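Long-range contacts in myosin light chain 1 (Saccharomyces cerevisiae, PDB 1M45), which serves as a light chain for class II and class V myosins by binding their IQ motifs, and takes part in actomyosin ring assembly and septum formation during cytokinesis: residues A88-D93 / I136-F141; T97-V102 / E129-G134. One frame throughout, in Å; residues are numbered along the deposited sequence. Where two conformers were deposited one is given.

Both contacts belong to the EF-hand pair spanning residues 82-146, and their centres lie about 9 Å apart on the same side of the chain's centre. Along the chain, contact 2 is nested inside the loop that contact 1 closes: 88-93, then 97-102, then 129-134, then 136-141. They share one small antiparallel sheet, strands 99-101 and 135-137, in which Ile136 N meets Val100 O at 2.7 Å. Contact 1 ties the end of helix 83-90 to the start of helix 138-146; contact 2 closes the opposite end of the strand pair at the start of helix 102-111. Together they couple the two EF-hand loops of this lobe.

Contact 1 (A88-D93 / I136-F141); sequences AFQVFD and IDYKKF
Phe89, near the C-terminal end of helix 83-90, lies against Tyr138, the first residue of helix 138-146, in a pair of reciprocal CH-pi contacts, each CB packing over the other ring. Phe89 CB sits 3.5 Å from the centroid of the Tyr138 ring, almost straight above it, while Tyr138 CB covers the Phe89 ring nearer its rim, coming within 3.5 Å of Phe89 CD2. The two side chains run past each other in opposite directions. Their rings are nearly parallel, at 14°, yet slid so far that they barely overlap; one face of each ring receives the other's CB instead. At the far end of the Phe89 ring, CZ touches Phe141 CE2 at 3.9 Å, and these two side chains cross at about a right angle. Leu105 and Met108 of helix 102-111 and an apolar side chain of the bound peptide also pack on Phe89.

Gln90 reaches out with an extended chain. Its CG lies 3.4 Å from Tyr138 OH, and a water donates both to Gln90 OE1 and to that hydroxyl. A type I turn from Gln90 to Asp93 then brings the carboxylate back to the tyrosine; chi1 of -169° swings CG away from Asp93's own amide, toward the ring. Tyr138 OH donates to Asp93 OD2 over 2.6 Å, on the anti lone pair, with the carboxylate plane standing 89° to the ring. Asp93 also accepts from Gly98 N at OD2 and Thr97 N at OD1.

Asp93 probably belongs to a calcium site, as position one of an EF-hand loop. Here its carboxylate is taken up by three donors, one of them the tyrosine hydroxyl, which itself receives a water proton. That network pins Tyr138 at its polar end while Phe89 holds its face, joining the first and last helices of the EF-hand pair.

Contact 2 (T97-V102 / E129-G134); sequences TGKVSV and EVDSNG
Val102 N donates to Gly134 O at 2.9 Å, a straight bond of 163° that meets the carbonyl nearly end-on. The same oxygen gathers further contacts: Ser101 CA approaches it at 3.5 Å in a CA-H...O contact, and Val102 CG1 also lies 3.5 Å away. CG1 gets there because it occupies the position between the backbone N and the carbonyl carbon (chi1 63°), placed alongside the bond made by its own amide. Val102 CB faces Val130 CG1 more loosely, at 4.5 Å. Towards the other end of the segment, the aliphatic part of Lys99 crosses the Asp131 carboxylate: CD is 3.7 Å from Asp131 OD2, whereas NZ stays 5.1 Å from it. At this separation any attraction is probably long-range, without direct contact of the charged atoms.

The tight loop before it probably helps to position Gly134 O. Asp131 OD1 accepts from Asn133 N in an Asx turn, the donor standing above the carboxylate plane, and accepts again from Glu135 N. Gly134 N closes a type I turn onto Asp131 O, and Gly134 itself has positive phi, a conformation that glycine adopts readily. Across from it, Ser101 is the N-cap of helix 102-111, with its OG bound to Asp104 N. In the same strand's lead-in, Thr97 OG1 accepts from Lys99 N to make an ST turn.

Lys99 and Asp131 probably belong to two different calcium sites, and their meeting, with the Val102-Gly134 bond, joins two paired EF-hand loops. The contact continues the antiparallel pairing of strands 99-101 and 135-137, beyond which Gly98 bonds to Tyr138, and ends it at the start of helix 102-111, with the loop after helix 118-125 folded alongside and Ile136 touching both Val102 and Val130.

Contact 1 (A88-D93 / I136-F141)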
loop_
_atom_site.group_PDB
_atom_site.type_symbol
_atom_site.label_atom_id
_atom_site.label_comp_id
_atom_site.label_asym_id
_atom_site.label_seq_id
_atom_site.Cartn_x
_atom_site.Cartn_y
_atom_site.Cartn_z
ATOM N N ALA A 88 -0.443 -3.251 -17.667
ATOM C CA ALA A 88 0.324 -2.031 -17.370
ATOM C C ALA A 88 1.840 -2.257 -17.471
ATOM O O ALA A 88 2.581 -1.388 -17.983
ATOM C CB ALA A 88 -0.050 -1.436 -15.981
ATOM N N PHE A 89 2.305 -3.401 -16.965
ATOM C CA PHE A 89 3.725 -3.737 -17.056
ATOM C C PHE A 89 4.078 -4.094 -18.518
ATOM O O PHE A 89 5.194 -3.852 -18.957
ATOM C CB PHE A 89 4.087 -4.899 -16.130
ATOM C CG PHE A 89 4.313 -4.481 -14.713
ATOM C CD1 PHE A 89 3.279 -4.490 -13.789
ATOM C CD2 PHE A 89 5.554 -3.979 -14.334
ATOM C CE1 PHE A 89 3.504 -4.089 -12.480
ATOM C CE2 PHE A 89 5.789 -3.563 -13.030
ATOM C CZ PHE A 89 4.750 -3.619 -12.099
ATOM N N GLN A 90 3.137 -4.697 -19.235
ATOM C CA GLN A 90 3.432 -5.109 -20.603
ATOM C C GLN A 90 3.748 -3.888 -21.451
ATOM O O GLN A 90 4.467 -3.980 -22.429
ATOM C CB GLN A 90 2.323 -5.966 -21.196
ATOM C CG GLN A 90 2.356 -7.365 -20.611
ATOM C CD GLN A 90 1.251 -8.278 -21.135
ATOM O OE1 GLN A 90 1.263 -9.485 -20.865
ATOM N NE2 GLN A 90 0.302 -7.714 -21.879
ATOM N N VAL A 91 3.248 -2.738 -21.024
ATOM C CA VAL A 91 3.547 -1.482 -21.711
ATOM C C VAL A 91 5.051 -1.178 -21.694
ATOM O O VAL A 91 5.602 -0.595 -22.647
ATOM C CB VAL A 91 2.731 -0.346 -21.123
ATOM C CG1 VAL A 91 3.250 1.007 -21.609
ATOM C CG2 VAL A 91 1.261 -0.523 -21.467
ATOM N N PHE A 92 5.725 -1.620 -20.638
ATOM C CA PHE A 92 7.145 -1.392 -20.466
ATOM C C PHE A 92 7.964 -2.649 -20.710
ATOM O O PHE A 92 9.134 -2.705 -20.400
ATOM C CB PHE A 92 7.404 -0.848 -19.057
ATOM C CG PHE A 92 6.695 0.449 -18.801
ATOM C CD1 PHE A 92 5.333 0.466 -18.481
ATOM C CD2 PHE A 92 7.383 1.655 -18.882
ATOM C CE1 PHE A 92 4.658 1.682 -18.273
ATOM C CE2 PHE A 92 6.726 2.864 -18.665
ATOM C CZ PHE A 92 5.357 2.881 -18.363
ATOM N N ASP A 93 7.322 -3.669 -21.279
ATOM C CA ASP A 93 7.999 -4.927 -21.528
ATOM C C ASP A 93 8.388 -4.937 -23.001
ATOM O O ASP A 93 7.562 -5.216 -23.879
ATOM C CB ASP A 93 7.085 -6.086 -21.189
ATOM C CG ASP A 93 7.792 -7.407 -21.164
ATOM O OD1 ASP A 93 8.867 -7.575 -21.795
ATOM O OD2 ASP A 93 7.306 -8.369 -20.533
ATOM N N ILE A 136 13.489 -6.976 -13.359
ATOM C CA ILE A 136 12.645 -7.556 -12.319
ATOM C C ILE A 136 11.558 -8.366 -12.992
ATOM O O ILE A 136 10.979 -7.909 -13.972
ATOM C CB ILE A 136 11.990 -6.394 -11.514
ATOM C CG1 ILE A 136 13.028 -5.682 -10.667
ATOM C CG2 ILE A 136 10.867 -6.915 -10.571
ATOM C CD1 ILE A 136 12.552 -4.289 -10.191
ATOM N N ASP A 137 11.274 -9.559 -12.452
ATOM C CA ASP A 137 10.167 -10.394 -12.931
ATOM C C ASP A 137 8.899 -9.744 -12.373
ATOM O O ASP A 137 8.683 -9.777 -11.171
ATOM C CB ASP A 137 10.312 -11.827 -12.380
ATOM C CG ASP A 137 9.241 -12.749 -12.903
ATOM O OD1 ASP A 137 8.062 -12.419 -12.750
ATOM O OD2 ASP A 137 9.480 -13.808 -13.538
ATOM N N TYR A 138 8.099 -9.119 -13.232
ATOM C CA TYR A 138 7.002 -8.307 -12.689
ATOM C C TYR A 138 5.840 -9.108 -12.151
ATOM O O TYR A 138 5.206 -8.679 -11.202
ATOM C CB TYR A 138 6.525 -7.236 -13.633
ATOM C CG TYR A 138 6.192 -7.618 -15.052
ATOM C CD1 TYR A 138 4.967 -8.209 -15.364
ATOM C CD2 TYR A 138 7.042 -7.255 -16.099
ATOM C CE1 TYR A 138 4.619 -8.481 -16.686
ATOM C CE2 TYR A 138 6.706 -7.529 -17.417
ATOM C CZ TYR A 138 5.496 -8.140 -17.705
ATOM O OH TYR A 138 5.187 -8.409 -19.013
ATOM N N LYS A 139 5.582 -10.281 -12.718
ATOM C CA LYS A 139 4.538 -11.116 -12.109
ATOM C C LYS A 139 4.900 -11.525 -10.683
ATOM O O LYS A 139 4.015 -11.561 -9.810
ATOM C CB LYS A 139 4.269 -12.367 -12.943
ATOM C CG LYS A 139 3.399 -12.099 -14.153
ATOM C CD LYS A 139 3.057 -13.413 -14.848
ATOM C CE LYS A 139 2.103 -13.193 -15.970
ATOM N NZ LYS A 139 0.820 -12.646 -15.501
ATOM N N LYS A 140 6.165 -11.869 -10.463
ATOM C CA LYS A 140 6.616 -12.222 -9.125
ATOM C C LYS A 140 6.554 -11.007 -8.206
ATOM O O LYS A 140 6.151 -11.108 -7.038
ATOM C CB LYS A 140 8.025 -12.824 -9.167
ATOM C CG LYS A 140 8.550 -13.157 -7.796
ATOM C CD LYS A 140 9.975 -13.745 -7.853
ATOM C CE LYS A 140 10.334 -14.422 -6.518
ATOM N NZ LYS A 140 10.305 -13.485 -5.339
ATOM N N PHE A 141 6.928 -9.853 -8.745
ATOM C CA PHE A 141 6.866 -8.620 -7.998
ATOM C C PHE A 141 5.429 -8.339 -7.579
ATOM O O PHE A 141 5.174 -8.059 -6.405
ATOM C CB PHE A 141 7.439 -7.476 -8.844
ATOM C CG PHE A 141 7.125 -6.109 -8.305
ATOM C CD1 PHE A 141 7.822 -5.612 -7.206
ATOM C CD2 PHE A 141 6.152 -5.316 -8.918
ATOM C CE1 PHE A 141 7.521 -4.317 -6.702
ATOM C CE2 PHE A 141 5.832 -4.043 -8.427
ATOM C CZ PHE A 141 6.521 -3.541 -7.316
HETATM O O HOH W 1 3.865 -10.641 -19.690
#

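Contact 2 (T97-V102 / E129-G134)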
loop_
_atom_site.group_PDB
_atom_site.type_symbol
_atom_site.label_atom_id
_atom_site.label_comp_id
_atom_site.label_asym_id
_atom_site.label_seq_id
_atom_site.Cartn_x
_atom_site.Cartn_y
_atom_site.Cartn_z
ATOM N N THR A 97 9.132 -10.391 -22.284
ATOM C CA THR A 97 9.835 -11.394 -21.503
ATOM C C THR A 97 9.252 -11.587 -20.105
ATOM O O THR A 97 9.706 -12.460 -19.377
ATOM C CB THR A 97 11.254 -10.948 -21.274
ATOM O OG1 THR A 97 11.218 -9.630 -20.719
ATOM C CG2 THR A 97 12.030 -10.793 -22.600
ATOM N N GLY A 98 8.326 -10.735 -19.681
ATOM C CA GLY A 98 7.820 -10.863 -18.319
ATOM C C GLY A 98 8.698 -10.087 -17.360
ATOM O O GLY A 98 8.565 -10.202 -16.171
ATOM N N LYS A 99 9.599 -9.283 -17.899
ATOM C CA LYS A 99 10.500 -8.508 -17.079
ATOM C C LYS A 99 10.468 -7.030 -17.416
ATOM O O LYS A 99 10.172 -6.626 -18.547
ATOM C CB LYS A 99 11.942 -9.032 -17.226
ATOM C CG LYS A 99 12.115 -10.463 -16.714
ATOM C CD LYS A 99 13.552 -10.899 -16.755
ATOM C CE LYS A 99 13.741 -12.230 -16.049
ATOM N NZ LYS A 99 13.010 -13.324 -16.702
ATOM N N VAL A 100 10.787 -6.224 -16.410
ATOM C CA VAL A 100 10.895 -4.785 -16.564
ATOM C C VAL A 100 12.179 -4.333 -15.883
ATOM O O VAL A 100 12.576 -4.892 -14.864
ATOM C CB VAL A 100 9.643 -4.101 -15.983
ATOM C CG1 VAL A 100 9.813 -2.596 -15.839
ATOM C CG2 VAL A 100 8.443 -4.406 -16.882
ATOM N N SER A 101 12.835 -3.323 -16.456
ATOM C CA SER A 101 14.046 -2.791 -15.850
ATOM C C SER A 101 13.669 -2.063 -14.566
ATOM O O SER A 101 12.549 -1.511 -14.457
ATOM C CB SER A 101 14.787 -1.850 -16.788
ATOM O OG SER A 101 14.034 -0.674 -17.007
ATOM N N VAL A 102 14.585 -2.092 -13.597
ATOM C CA VAL A 102 14.347 -1.389 -12.335
ATOM C C VAL A 102 14.142 0.104 -12.595
ATOM O O VAL A 102 13.340 0.760 -11.919
ATOM C CB VAL A 102 15.433 -1.689 -11.290
ATOM C CG1 VAL A 102 16.796 -1.199 -11.740
ATOM C CG2 VAL A 102 15.065 -1.041 -9.971
ATOM N N GLU A 129 14.140 -8.613 -5.869
ATOM C CA GLU A 129 15.264 -9.166 -6.596
ATOM C C GLU A 129 15.408 -8.506 -7.945
ATOM O O GLU A 129 14.435 -8.357 -8.701
ATOM C CB GLU A 129 15.117 -10.680 -6.751
ATOM C CG GLU A 129 15.194 -11.445 -5.438
ATOM C CD GLU A 129 16.568 -11.390 -4.803
ATOM O OE1 GLU A 129 16.954 -10.332 -4.266
ATOM O OE2 GLU A 129 17.268 -12.420 -4.841
ATOM N N VAL A 130 16.634 -8.084 -8.230
ATOM C CA VAL A 130 16.958 -7.472 -9.513
ATOM C C VAL A 130 18.046 -8.350 -10.130
ATOM O O VAL A 130 19.043 -8.638 -9.457
ATOM C CB VAL A 130 17.454 -6.012 -9.337
ATOM C CG1 VAL A 130 17.798 -5.414 -10.660
ATOM C CG2 VAL A 130 16.412 -5.159 -8.651
ATOM N N ASP A 131 17.852 -8.779 -11.375
ATOM C CA ASP A 131 18.804 -9.695 -12.000
ATOM C C ASP A 131 20.058 -9.009 -12.563
ATOM O O ASP A 131 20.248 -7.785 -12.407
ATOM C CB ASP A 131 18.107 -10.619 -13.019
ATOM C CG ASP A 131 17.669 -9.898 -14.272
ATOM O OD1 ASP A 131 18.218 -8.819 -14.579
ATOM O OD2 ASP A 131 16.774 -10.321 -15.035
ATOM N N SER A 132 20.915 -9.790 -13.220
ATOM C CA SER A 132 22.177 -9.272 -13.742
ATOM C C SER A 132 21.997 -8.275 -14.886
ATOM O O SER A 132 22.960 -7.642 -15.338
ATOM C CB SER A 132 23.078 -10.447 -14.162
ATOM O OG SER A 132 22.476 -11.203 -15.205
ATOM N N ASN A 133 20.770 -8.144 -15.373
ATOM C CA ASN A 133 20.484 -7.189 -16.419
ATOM C C ASN A 133 19.732 -5.987 -15.840
ATOM O O ASN A 133 19.226 -5.160 -16.578
ATOM C CB ASN A 133 19.670 -7.833 -17.551
ATOM C CG ASN A 133 20.356 -9.073 -18.127
ATOM O OD1 ASN A 133 20.239 -10.184 -17.591
ATOM N ND2 ASN A 133 21.101 -8.875 -19.197
ATOM N N GLY A 134 19.685 -5.901 -14.518
ATOM C CA GLY A 134 18.938 -4.828 -13.894
ATOM C C GLY A 134 17.440 -4.978 -14.087
ATOM O O GLY A 134 16.729 -4.000 -13.910
#